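Local structure of malate dehydrogenase (Naegleria fowleri, 6UM4) at residues A[245-250]-A[355-360]; A[283-288]-A[394-399]; A[365-370]-A[402-407]. The protein probably catalyses the reversible, nicotinamide-dinucleotide-dependent interconversion of malate and oxaloacetate. All blocks are in the same frame, centred on the assembly; numbering follows the deposited sequence.

Contact 1 (A[245-250]-A[355-360])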
ATOM      1  N   ILE A 245     -17.069  15.192  10.504  1.00 31.46           N
ATOM      2  CA  ILE A 245     -17.454  13.868  10.027  1.00 21.51           C
ATOM      3  C   ILE A 245     -17.805  13.988   8.554  1.00 23.67           C
ATOM      4  O   ILE A 245     -18.789  14.653   8.209  1.00 21.31           O
ATOM      5  CB  ILE A 245     -18.650  13.308  10.814  1.00 26.90           C
ATOM      6  CG1 ILE A 245     -18.357  13.295  12.316  1.00 28.06           C
ATOM      7  CG2 ILE A 245     -19.043  11.932  10.293  1.00 26.85           C
ATOM      8  CD1 ILE A 245     -19.513  12.757  13.144  1.00 23.26           C
ATOM      9  N   THR A 246     -17.026  13.337   7.682  1.00 21.88           N
ATOM     10  CA  THR A 246     -17.311  13.392   6.255  1.00 19.88           C
ATOM     11  C   THR A 246     -17.414  11.987   5.677  1.00 22.88           C
ATOM     12  O   THR A 246     -16.999  10.999   6.285  1.00 27.03           O
ATOM     13  CB  THR A 246     -16.242  14.185   5.502  1.00 20.45           C
ATOM     14  OG1 THR A 246     -14.967  13.566   5.695  1.00 21.53           O
ATOM     15  CG2 THR A 246     -16.179  15.609   6.023  1.00 21.25           C
ATOM     16  N   ALA A 247     -17.957  11.912   4.469  1.00 19.16           N
ATOM     17  CA  ALA A 247     -18.033  10.672   3.724  1.00 18.79           C
ATOM     18  C   ALA A 247     -17.132  10.787   2.492  1.00 21.58           C
ATOM     19  O   ALA A 247     -16.876  11.890   2.001  1.00 21.50           O
ATOM     20  CB  ALA A 247     -19.485  10.371   3.337  1.00 19.10           C
ATOM     21  N   MET A 248     -16.626   9.652   2.003  1.00 18.02           N
ATOM     22  CA  MET A 248     -15.579   9.674   0.982  1.00 17.69           C
ATOM     23  C   MET A 248     -16.138   9.627  -0.439  1.00 18.58           C
ATOM     24  O   MET A 248     -16.718   8.616  -0.854  1.00 20.81           O
ATOM     25  CB  MET A 248     -14.613   8.509   1.155  1.00 17.46           C
ATOM     26  CG  MET A 248     -13.381   8.745   0.314  1.00 18.87           C
ATOM     27  SD  MET A 248     -12.098   7.515   0.531  1.00 22.65           S
ATOM     28  CE  MET A 248     -12.895   6.139  -0.318  1.00 17.13           C
ATOM     29  N   THR A 249     -15.916  10.697  -1.202  1.00 23.32           N
ATOM     30  CA  THR A 249     -16.117  10.688  -2.652  1.00 17.72           C
ATOM     31  C   THR A 249     -14.803  10.884  -3.391  1.00 23.56           C
ATOM     32  O   THR A 249     -14.797  11.117  -4.612  1.00 17.63           O
ATOM     33  CB  THR A 249     -17.101  11.778  -3.057  1.00 18.10           C
ATOM     34  OG1 THR A 249     -16.666  13.018  -2.492  1.00 22.24           O
ATOM     35  CG2 THR A 249     -18.474  11.440  -2.516  1.00 21.90           C
ATOM     36  N   ARG A 250     -13.688  10.824  -2.659  1.00 22.06           N
ATOM     37  CA  ARG A 250     -12.389  11.102  -3.240  1.00 18.29           C
ATOM     38  C   ARG A 250     -12.053  10.100  -4.321  1.00 17.21           C
ATOM     39  O   ARG A 250     -11.284  10.413  -5.231  1.00 23.20           O
ATOM     40  CB  ARG A 250     -11.322  11.079  -2.138  1.00 25.78           C
ATOM     41  CG  ARG A 250      -9.910  11.454  -2.593  1.00 17.44           C
ATOM     42  CD  ARG A 250      -9.939  12.741  -3.413  1.00 20.39           C
ATOM     43  NE  ARG A 250      -8.595  13.183  -3.738  1.00 21.09           N
ATOM     44  CZ  ARG A 250      -7.840  13.945  -2.955  1.00 26.28           C
ATOM     45  NH1 ARG A 250      -8.301  14.370  -1.779  1.00 22.38           N
ATOM     46  NH2 ARG A 250      -6.606  14.266  -3.349  1.00 21.11           N
ATOM     47  N   SER A 355     -12.946  16.768  -3.733  1.00 18.91           N
ATOM     48  CA  SER A 355     -14.323  16.437  -3.396  1.00 20.06           C
ATOM     49  C   SER A 355     -14.362  15.734  -2.048  1.00 19.77           C
ATOM     50  O   SER A 355     -13.552  14.843  -1.783  1.00 18.30           O
ATOM     51  CB  SER A 355     -14.969  15.555  -4.465  1.00 19.53           C
ATOM     52  OG  SER A 355     -15.022  16.202  -5.730  1.00 21.36           O
ATOM     53  N   MET A 356     -15.300  16.158  -1.208  1.00 18.98           N
ATOM     54  CA  MET A 356     -15.652  15.550   0.064  1.00 18.92           C
ATOM     55  C   MET A 356     -17.164  15.638   0.206  1.00 21.31           C
ATOM     56  O   MET A 356     -17.756  16.643  -0.193  1.00 23.59           O
ATOM     57  CB  MET A 356     -14.991  16.282   1.248  1.00 19.95           C
ATOM     58  CG  MET A 356     -13.438  16.261   1.235  1.00 26.62           C
ATOM     59  SD  MET A 356     -12.720  17.360   2.493  1.00 31.03           S
ATOM     60  CE  MET A 356     -12.909  16.373   3.983  1.00 35.55           C
ATOM     61  N   ALA A 357     -17.788  14.585   0.749  1.00 23.61           N
ATOM     62  CA  ALA A 357     -19.203  14.608   1.127  1.00 25.86           C
ATOM     63  C   ALA A 357     -19.326  15.183   2.534  1.00 27.54           C
ATOM     64  O   ALA A 357     -18.895  14.553   3.507  1.00 21.43           O
ATOM     65  CB  ALA A 357     -19.806  13.207   1.064  1.00 21.76           C
ATOM     66  N   ILE A 358     -19.947  16.352   2.650  1.00 21.35           N
ATOM     67  CA  ILE A 358     -19.882  17.133   3.886  1.00 21.19           C
ATOM     68  C   ILE A 358     -21.304  17.495   4.312  1.00 27.11           C
ATOM     69  O   ILE A 358     -22.242  17.435   3.499  1.00 22.04           O
ATOM     70  CB  ILE A 358     -19.008  18.396   3.700  1.00 21.46           C
ATOM     71  CG1 ILE A 358     -19.747  19.412   2.815  1.00 22.86           C
ATOM     72  CG2 ILE A 358     -17.674  18.038   3.019  1.00 20.81           C
ATOM     73  CD1 ILE A 358     -18.974  20.683   2.544  1.00 22.39           C
ATOM     74  N   PRO A 359     -21.511  17.850   5.587  1.00 23.26           N
ATOM     75  CA  PRO A 359     -22.847  18.315   5.993  1.00 26.77           C
ATOM     76  C   PRO A 359     -23.233  19.567   5.225  1.00 25.83           C
ATOM     77  O   PRO A 359     -22.481  20.547   5.166  1.00 24.12           O
ATOM     78  CB  PRO A 359     -22.701  18.599   7.498  1.00 23.97           C
ATOM     79  CG  PRO A 359     -21.230  18.784   7.712  1.00 23.61           C
ATOM     80  CD  PRO A 359     -20.580  17.822   6.728  1.00 22.56           C
ATOM     81  N   SER A 360     -24.420  19.535   4.643  1.00 25.87           N
ATOM     82  CA  SER A 360     -24.914  20.705   3.933  1.00 25.14           C
ATOM     83  C   SER A 360     -25.339  21.790   4.919  1.00 28.50           C
ATOM     84  O   SER A 360     -26.197  21.568   5.785  1.00 31.06           O
ATOM     85  CB  SER A 360     -26.081  20.316   3.037  1.00 29.72           C
ATOM     86  OG  SER A 360     -26.680  21.470   2.496  1.00 25.92           O
TER
HETATM   87  O   HOH W   1     -14.056  12.219  -0.457  1.00 21.30           O
HETATM   88  O   HOH W   2     -10.870  14.407  -0.590  1.00 19.69           O

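Contact 2 (A[283-288]-A[394-399])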
ATOM      1  N   THR A 283     -25.799   8.176  -8.857  1.00 29.34           N
ATOM      2  CA  THR A 283     -26.408   9.466  -9.165  1.00 29.64           C
ATOM      3  C   THR A 283     -25.440  10.624  -8.993  1.00 28.52           C
ATOM      4  O   THR A 283     -25.834  11.783  -9.174  1.00 24.88           O
ATOM      5  CB  THR A 283     -27.634   9.730  -8.281  1.00 25.43           C
ATOM      6  OG1 THR A 283     -27.205  10.094  -6.961  1.00 22.87           O
ATOM      7  CG2 THR A 283     -28.536   8.504  -8.227  1.00 27.31           C
ATOM      8  N   GLN A 284     -24.197  10.342  -8.636  1.00 24.49           N
ATOM      9  CA  GLN A 284     -23.219  11.400  -8.466  1.00 23.07           C
ATOM     10  C   GLN A 284     -23.127  12.228  -9.737  1.00 24.31           C
ATOM     11  O   GLN A 284     -23.425  11.761 -10.842  1.00 24.93           O
ATOM     12  CB  GLN A 284     -21.853  10.801  -8.143  1.00 23.71           C
ATOM     13  CG  GLN A 284     -21.255  10.075  -9.324  1.00 24.15           C
ATOM     14  CD  GLN A 284     -19.972   9.372  -8.975  1.00 23.18           C
ATOM     15  OE1 GLN A 284     -18.891   9.950  -9.097  1.00 23.25           O
ATOM     16  NE2 GLN A 284     -20.073   8.095  -8.600  1.00 19.58           N
ATOM     17  N   TYR A 285     -22.727  13.477  -9.574  1.00 21.66           N
ATOM     18  CA  TYR A 285     -22.516  14.327 -10.731  1.00 21.69           C
ATOM     19  C   TYR A 285     -21.054  14.704 -10.818  1.00 24.88           C
ATOM     20  O   TYR A 285     -20.601  15.605 -10.097  1.00 24.38           O
ATOM     21  CB  TYR A 285     -23.397  15.579 -10.677  1.00 22.65           C
ATOM     22  CG  TYR A 285     -23.089  16.528 -11.800  1.00 22.84           C
ATOM     23  CD1 TYR A 285     -22.937  16.066 -13.114  1.00 23.98           C
ATOM     24  CD2 TYR A 285     -22.903  17.871 -11.555  1.00 23.11           C
ATOM     25  CE1 TYR A 285     -22.630  16.929 -14.133  1.00 24.56           C
ATOM     26  CE2 TYR A 285     -22.600  18.741 -12.577  1.00 23.78           C
ATOM     27  CZ  TYR A 285     -22.465  18.265 -13.857  1.00 23.86           C
ATOM     28  OH  TYR A 285     -22.167  19.149 -14.859  1.00 24.47           O
ATOM     29  N   PRO A 286     -20.268  14.035 -11.661  1.00 26.99           N
ATOM     30  CA  PRO A 286     -18.895  14.485 -11.922  1.00 24.07           C
ATOM     31  C   PRO A 286     -18.937  15.744 -12.777  1.00 25.47           C
ATOM     32  O   PRO A 286     -19.454  15.727 -13.896  1.00 23.79           O
ATOM     33  CB  PRO A 286     -18.272  13.304 -12.681  1.00 22.58           C
ATOM     34  CG  PRO A 286     -19.296  12.168 -12.603  1.00 22.95           C
ATOM     35  CD  PRO A 286     -20.616  12.846 -12.453  1.00 24.94           C
ATOM     36  N   ASP A 287     -18.389  16.835 -12.259  1.00 24.81           N
ATOM     37  CA  ASP A 287     -18.647  18.161 -12.809  1.00 23.64           C
ATOM     38  C   ASP A 287     -17.381  18.677 -13.479  1.00 26.91           C
ATOM     39  O   ASP A 287     -16.389  18.966 -12.798  1.00 22.23           O
ATOM     40  CB  ASP A 287     -19.125  19.106 -11.702  1.00 24.86           C
ATOM     41  CG  ASP A 287     -19.573  20.469 -12.232  1.00 30.88           C
ATOM     42  OD1 ASP A 287     -19.590  20.673 -13.465  1.00 29.98           O
ATOM     43  OD2 ASP A 287     -19.934  21.329 -11.402  1.00 30.43           O
ATOM     44  N   LEU A 288     -17.414  18.777 -14.812  1.00 22.71           N
ATOM     45  CA  LEU A 288     -16.337  19.355 -15.604  1.00 23.99           C
ATOM     46  C   LEU A 288     -16.573  20.823 -15.929  1.00 32.63           C
ATOM     47  O   LEU A 288     -15.776  21.410 -16.669  1.00 26.19           O
ATOM     48  CB  LEU A 288     -16.155  18.583 -16.923  1.00 26.35           C
ATOM     49  CG  LEU A 288     -15.474  17.208 -16.813  1.00 24.56           C
ATOM     50  CD1 LEU A 288     -15.437  16.444 -18.131  1.00 23.04           C
ATOM     51  CD2 LEU A 288     -14.086  17.368 -16.244  1.00 22.19           C
ATOM     52  N   SER A 394     -27.851  25.030 -15.973  1.00 30.94           N
ATOM     53  CA  SER A 394     -29.061  24.221 -15.888  1.00 32.34           C
ATOM     54  C   SER A 394     -28.753  22.736 -16.017  1.00 33.43           C
ATOM     55  O   SER A 394     -29.428  21.902 -15.402  1.00 39.88           O
ATOM     56  CB  SER A 394     -30.047  24.663 -16.975  1.00 33.76           C
ATOM     57  OG  SER A 394     -30.956  23.620 -17.270  1.00 36.26           O
ATOM     58  N   PHE A 395     -27.767  22.375 -16.839  1.00 30.72           N
ATOM     59  CA  PHE A 395     -27.387  20.971 -16.903  1.00 31.30           C
ATOM     60  C   PHE A 395     -26.815  20.511 -15.574  1.00 30.34           C
ATOM     61  O   PHE A 395     -27.160  19.430 -15.081  1.00 32.09           O
ATOM     62  CB  PHE A 395     -26.364  20.724 -18.001  1.00 32.50           C
ATOM     63  CG  PHE A 395     -25.853  19.319 -18.023  1.00 39.22           C
ATOM     64  CD1 PHE A 395     -26.705  18.268 -18.343  1.00 46.30           C
ATOM     65  CD2 PHE A 395     -24.537  19.035 -17.692  1.00 36.81           C
ATOM     66  CE1 PHE A 395     -26.251  16.959 -18.365  1.00 45.56           C
ATOM     67  CE2 PHE A 395     -24.078  17.732 -17.717  1.00 38.70           C
ATOM     68  CZ  PHE A 395     -24.933  16.689 -18.041  1.00 40.98           C
ATOM     69  N   SER A 396     -25.952  21.330 -14.975  1.00 27.35           N
ATOM     70  CA  SER A 396     -25.416  20.996 -13.658  1.00 31.54           C
ATOM     71  C   SER A 396     -26.517  20.972 -12.604  1.00 31.04           C
ATOM     72  O   SER A 396     -26.542  20.080 -11.750  1.00 26.06           O
ATOM     73  CB  SER A 396     -24.318  21.978 -13.260  1.00 26.84           C
ATOM     74  OG  SER A 396     -23.184  21.832 -14.079  1.00 25.83           O
ATOM     75  N   ALA A 397     -27.404  21.974 -12.607  1.00 29.88           N
ATOM     76  CA  ALA A 397     -28.440  22.018 -11.576  1.00 27.97           C
ATOM     77  C   ALA A 397     -29.323  20.781 -11.631  1.00 27.99           C
ATOM     78  O   ALA A 397     -29.693  20.227 -10.589  1.00 31.55           O
ATOM     79  CB  ALA A 397     -29.288  23.285 -11.714  1.00 36.29           C
ATOM     80  N   ASP A 398     -29.674  20.341 -12.839  1.00 28.45           N
ATOM     81  CA  ASP A 398     -30.486  19.139 -12.996  1.00 28.63           C
ATOM     82  C   ASP A 398     -29.806  17.934 -12.372  1.00 27.49           C
ATOM     83  O   ASP A 398     -30.442  17.129 -11.683  1.00 27.48           O
ATOM     84  CB  ASP A 398     -30.738  18.856 -14.475  1.00 29.32           C
ATOM     85  CG  ASP A 398     -31.719  19.818 -15.113  1.00 36.34           C
ATOM     86  OD1 ASP A 398     -32.345  20.663 -14.420  1.00 32.75           O
ATOM     87  OD2 ASP A 398     -31.844  19.721 -16.349  1.00 36.62           O
ATOM     88  N   ARG A 399     -28.521  17.762 -12.660  1.00 26.63           N
ATOM     89  CA  ARG A 399     -27.826  16.565 -12.205  1.00 25.66           C
ATOM     90  C   ARG A 399     -27.689  16.577 -10.687  1.00 32.85           C
ATOM     91  O   ARG A 399     -28.024  15.590 -10.018  1.00 33.15           O
ATOM     92  CB  ARG A 399     -26.457  16.453 -12.889  1.00 25.01           C
ATOM     93  CG  ARG A 399     -26.520  16.126 -14.373  1.00 26.10           C
ATOM     94  CD  ARG A 399     -27.338  14.868 -14.582  1.00 29.84           C
ATOM     95  NE  ARG A 399     -27.301  14.383 -15.952  1.00 37.15           N
ATOM     96  CZ  ARG A 399     -26.424  13.491 -16.405  1.00 39.23           C
ATOM     97  NH1 ARG A 399     -25.497  12.990 -15.593  1.00 24.97           N
ATOM     98  NH2 ARG A 399     -26.479  13.097 -17.672  1.00 40.15           N
TER
HETATM   99  O   HOH W   3     -26.995  13.127 -11.213  1.00 25.06           O
HETATM  100  O   HOH W   4     -24.829  13.072 -13.091  1.00 20.50           O
HETATM  101  O   HOH W   5     -21.370  23.230 -12.324  1.00 32.44           O

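Contact 3 (A[365-370]-A[402-407])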
ATOM      1  N   GLY A 365     -27.623  26.315  -2.360  1.00 30.45           N
ATOM      2  CA  GLY A 365     -29.030  26.025  -2.168  1.00 29.67           C
ATOM      3  C   GLY A 365     -29.356  24.586  -1.851  1.00 29.03           C
ATOM      4  O   GLY A 365     -30.540  24.226  -1.828  1.00 29.45           O
ATOM      5  N   ILE A 366     -28.351  23.770  -1.557  1.00 27.74           N
ATOM      6  CA  ILE A 366     -28.547  22.339  -1.286  1.00 27.00           C
ATOM      7  C   ILE A 366     -29.319  22.167   0.018  1.00 27.52           C
ATOM      8  O   ILE A 366     -29.033  22.878   0.994  1.00 27.89           O
ATOM      9  CB  ILE A 366     -27.186  21.631  -1.237  1.00 25.78           C
ATOM     10  CG1 ILE A 366     -26.558  21.627  -2.633  1.00 25.36           C
ATOM     11  CG2 ILE A 366     -27.310  20.216  -0.729  1.00 25.15           C
ATOM     12  CD1 ILE A 366     -25.077  21.204  -2.642  1.00 24.35           C
ATOM     13  N   PRO A 367     -30.323  21.293   0.076  1.00 27.72           N
ATOM     14  CA  PRO A 367     -31.086  21.123   1.321  1.00 28.34           C
ATOM     15  C   PRO A 367     -30.182  20.756   2.495  1.00 31.67           C
ATOM     16  O   PRO A 367     -29.216  20.004   2.351  1.00 28.75           O
ATOM     17  CB  PRO A 367     -32.055  19.984   0.992  1.00 28.45           C
ATOM     18  CG  PRO A 367     -32.221  20.058  -0.517  1.00 31.24           C
ATOM     19  CD  PRO A 367     -30.871  20.488  -1.032  1.00 27.61           C
ATOM     20  N   ARG A 368     -30.512  21.297   3.662  1.00 28.47           N
ATOM     21  CA  ARG A 368     -29.767  21.058   4.890  1.00 29.48           C
ATOM     22  C   ARG A 368     -30.088  19.672   5.453  1.00 27.80           C
ATOM     23  O   ARG A 368     -31.110  19.057   5.146  1.00 31.63           O
ATOM     24  CB  ARG A 368     -30.100  22.154   5.926  1.00 32.55           C
ATOM     25  CG  ARG A 368     -30.040  23.588   5.342  1.00 41.28           C
ATOM     26  CD  ARG A 368     -30.432  24.691   6.329  1.00 53.53           C
ATOM     27  NE  ARG A 368     -29.328  25.079   7.213  1.00 61.09           N
ATOM     28  CZ  ARG A 368     -28.675  26.240   7.154  1.00 59.10           C
ATOM     29  NH1 ARG A 368     -27.683  26.491   8.005  1.00 47.93           N
ATOM     30  NH2 ARG A 368     -29.015  27.154   6.250  1.00 61.17           N
ATOM     31  N   GLY A 369     -29.197  19.178   6.291  1.00 31.96           N
ATOM     32  CA  GLY A 369     -29.437  17.913   6.949  1.00 33.20           C
ATOM     33  C   GLY A 369     -29.001  16.684   6.166  1.00 31.03           C
ATOM     34  O   GLY A 369     -29.120  15.567   6.686  1.00 28.63           O
ATOM     35  N   ILE A 370     -28.522  16.839   4.936  1.00 27.34           N
ATOM     36  CA  ILE A 370     -27.942  15.722   4.202  1.00 24.46           C
ATOM     37  C   ILE A 370     -26.454  15.978   4.078  1.00 23.64           C
ATOM     38  O   ILE A 370     -25.988  17.126   4.132  1.00 23.81           O
ATOM     39  CB  ILE A 370     -28.544  15.507   2.794  1.00 24.49           C
ATOM     40  CG1 ILE A 370     -28.454  16.793   1.984  1.00 24.72           C
ATOM     41  CG2 ILE A 370     -29.967  14.983   2.870  1.00 25.33           C
ATOM     42  CD1 ILE A 370     -28.703  16.568   0.510  1.00 32.03           C
ATOM     43  N   ALA A 402     -30.863  15.636  -9.043  1.00 26.63           N
ATOM     44  CA  ALA A 402     -31.135  14.201  -9.061  1.00 26.56           C
ATOM     45  C   ALA A 402     -30.434  13.489  -7.909  1.00 25.63           C
ATOM     46  O   ALA A 402     -30.977  12.548  -7.318  1.00 25.81           O
ATOM     47  CB  ALA A 402     -30.698  13.600 -10.402  1.00 26.52           C
ATOM     48  N   SER A 403     -29.214  13.902  -7.594  1.00 24.73           N
ATOM     49  CA  SER A 403     -28.498  13.216  -6.529  1.00 23.92           C
ATOM     50  C   SER A 403     -29.027  13.667  -5.169  1.00 25.36           C
ATOM     51  O   SER A 403     -29.162  12.854  -4.248  1.00 27.45           O
ATOM     52  CB  SER A 403     -26.997  13.461  -6.671  1.00 23.56           C
ATOM     53  OG  SER A 403     -26.230  12.330  -6.234  1.00 22.94           O
ATOM     54  N   VAL A 404     -29.357  14.954  -5.038  1.00 24.63           N
ATOM     55  CA  VAL A 404     -29.995  15.434  -3.813  1.00 25.10           C
ATOM     56  C   VAL A 404     -31.285  14.669  -3.554  1.00 25.88           C
ATOM     57  O   VAL A 404     -31.540  14.207  -2.434  1.00 28.57           O
ATOM     58  CB  VAL A 404     -30.227  16.950  -3.911  1.00 25.71           C
ATOM     59  CG1 VAL A 404     -31.234  17.412  -2.864  1.00 26.57           C
ATOM     60  CG2 VAL A 404     -28.899  17.671  -3.732  1.00 27.00           C
ATOM     61  N   LYS A 405     -32.075  14.449  -4.604  1.00 26.55           N
ATOM     62  CA  LYS A 405     -33.293  13.664  -4.473  1.00 27.42           C
ATOM     63  C   LYS A 405     -32.999  12.281  -3.903  1.00 26.93           C
ATOM     64  O   LYS A 405     -33.746  11.777  -3.061  1.00 27.47           O
ATOM     65  CB  LYS A 405     -33.982  13.565  -5.829  1.00 29.87           C
ATOM     66  CG  LYS A 405     -35.339  12.895  -5.823  1.00 31.90           C
ATOM     67  CD  LYS A 405     -35.958  12.967  -7.223  1.00 34.51           C
ATOM     68  CE  LYS A 405     -37.372  12.416  -7.233  1.00 42.45           C
ATOM     69  NZ  LYS A 405     -37.384  10.962  -6.933  1.00 50.24           N
ATOM     70  N   GLU A 406     -31.931  11.639  -4.367  1.00 26.02           N
ATOM     71  CA  GLU A 406     -31.613  10.321  -3.841  1.00 25.64           C
ATOM     72  C   GLU A 406     -31.182  10.399  -2.388  1.00 25.19           C
ATOM     73  O   GLU A 406     -31.573   9.561  -1.571  1.00 25.46           O
ATOM     74  CB  GLU A 406     -30.515   9.677  -4.671  1.00 24.85           C
ATOM     75  CG  GLU A 406     -30.208   8.289  -4.217  1.00 24.61           C
ATOM     76  CD  GLU A 406     -29.085   7.685  -5.012  1.00 27.67           C
ATOM     77  OE1 GLU A 406     -27.994   8.298  -5.074  1.00 23.11           O
ATOM     78  OE2 GLU A 406     -29.316   6.607  -5.587  1.00 28.77           O
ATOM     79  N   LEU A 407     -30.385  11.411  -2.050  1.00 24.62           N
ATOM     80  CA  LEU A 407     -29.955  11.586  -0.670  1.00 24.32           C
ATOM     81  C   LEU A 407     -31.148  11.825   0.246  1.00 25.29           C
ATOM     82  O   LEU A 407     -31.211  11.282   1.354  1.00 29.26           O
ATOM     83  CB  LEU A 407     -28.971  12.755  -0.588  1.00 25.89           C
ATOM     84  CG  LEU A 407     -27.557  12.508  -1.123  1.00 26.31           C
ATOM     85  CD1 LEU A 407     -26.812  13.820  -1.343  1.00 26.68           C
ATOM     86  CD2 LEU A 407     -26.781  11.615  -0.146  1.00 26.87           C
TER

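Contact 1 (A[245-250]-A[355-360])
A247 and A357 are joined by two backbone hydrogen bonds. A247 N gives its hydrogen almost straight to A357 O (3.0 Å, N-H...O 170°), in the carbonyl plane; the return bond, A357 N to A247 O at 3.1 Å, is more bent, its donor tilted out of the A247 carbonyl plane. They make one antiparallel hydrogen-bonded pair, a single bridge between strands whose directions differ by 131°. The bridge joins two sheets: 245-247 is an outermost strand of the parallel Rossmann-type sheet, paired with 218-221 along its other edge, while 353-359 belongs to an antiparallel sheet of the C-terminal part. Side-chain packing follows the bonds. The methyl groups of the two alanines meet, A247 CB to A357 CB at 3.6 Å, and T246 CB sits close to the A357 carbonyl oxygen. T246 CG2 touches I358 CG2 at 4.1 Å; M356, bent at its thioether (chi3 78°), brings CE across the T246 side chain, whose OG1 is bonded to H342. T249 OG1 lies 3.6 Å from S355 CB and finds its hydrogen bond with S373. Water bridges take over beyond the bridge: S355 O accepts from two waters, one bound to T249 N, the other in the guanidinium plane of R250, 2.8 Å from its NH1, a nitrogen that also forms a salt bridge with D345.

Contact 2 (A[283-288]-A[394-399])
The Y285 ring lies against R399 and S396 where the C-terminal helix 394-414 packs beside strand 285-287, an outer strand of a three-stranded antiparallel sheet in the alpha/beta C-terminal domain of the lactate/malate dehydrogenase fold. The strand and this first part of the helix run roughly antiparallel (151°). Apolar contact is centred on the ring: R399 CB makes a CH-pi contact over one face, 3.8 Å from the centroid, while D287 CA lies over the opposite face. With CG anti to the backbone N (chi1 174°), the Y285 ring reaches the helix. F395 meets the hydroxyl end obliquely, CE2 to Y285 CE1 at 3.9 Å, with the ring planes nearly perpendicular, and its own CZ lies over a face of the R399 guanidinium. I313 of helix 305-317 also touches both Y285 and R399. Polar links are mostly through water. One water links T283 O to R399 O, and another links Q284 O to R399 NH1 at the guanidinium edge. A third joins D287 OD2 to S396 OG; D287 is held further by W277 and S289. At the ring edge, near its plane, Y285 OH and S396 OG share a hydrogen bond of 3.0 Å in which either could donate.

Contact 3 (A[365-370]-A[402-407])
I370 reaches from the loop to V404 and L407 of the C-terminal helix. Its CB already points toward the helix, and the two branches divide the work from there. CG2 comes only as near as 4.2 Å to L407 O, a loose approach to the helix backbone. CG1 sits between the backbone N and the carbonyl carbon (chi1 55°), and the nearly extended second torsion (chi2 166°) carries the chain on to CD1, the atom that does most of the touching. I370 CD1 lies 3.8 Å from L407 CD1 and 4.0 Å from L407 CB, the two side chains crossing at about a right angle. The same methyl is 4.3 Å from V404 CG1, and in this way it meets residues one helical turn apart. V404 in turn faces the start of the loop with both methyls. V404 CG1 meets the CG-CD side of the P367 ring, 3.6 Å from P367 CD; V404 CG2 lies 4.2 Å from I366 CG2. The contact is wholly apolar, and the polar anchors are elsewhere: K411, a turn further along the helix, bonds to G369 O. Strand 371-380 adjoins, with C372 touched by both I366 and L407 and M374 by I366. P367 also rests on I408, the residue after L407. The loop joining the adjacent antiparallel strands 353-359 and 371-380 thus packs, through I366, P367 and I370, against V404 and L407 of the long C-terminal helix, in the alpha/beta C-terminal domain of the lactate/malate dehydrogenase family.

Overall arrangement
Contact 1 is the central one, its centre about 6 Å from the centre of the chain and wholly buried; it joins the Rossmann-type sheet to the C-terminal part through backbone bonds and waters. The centres of contacts 2 and 3 lie about 20 and 18 Å from the chain's centre, and both use helix 394-414: its start meets an aromatic ring, hydroxyls and waters, partly exposed, whereas its middle offers only aliphatic side chains to the loop, in a contact that is buried. The two meet where T283 OG1 probably bonds to S403 and E406. Contacts 1 and 3 touch through S360, whose N probably bonds to I370 O. Contacts 1 and 2 do not touch.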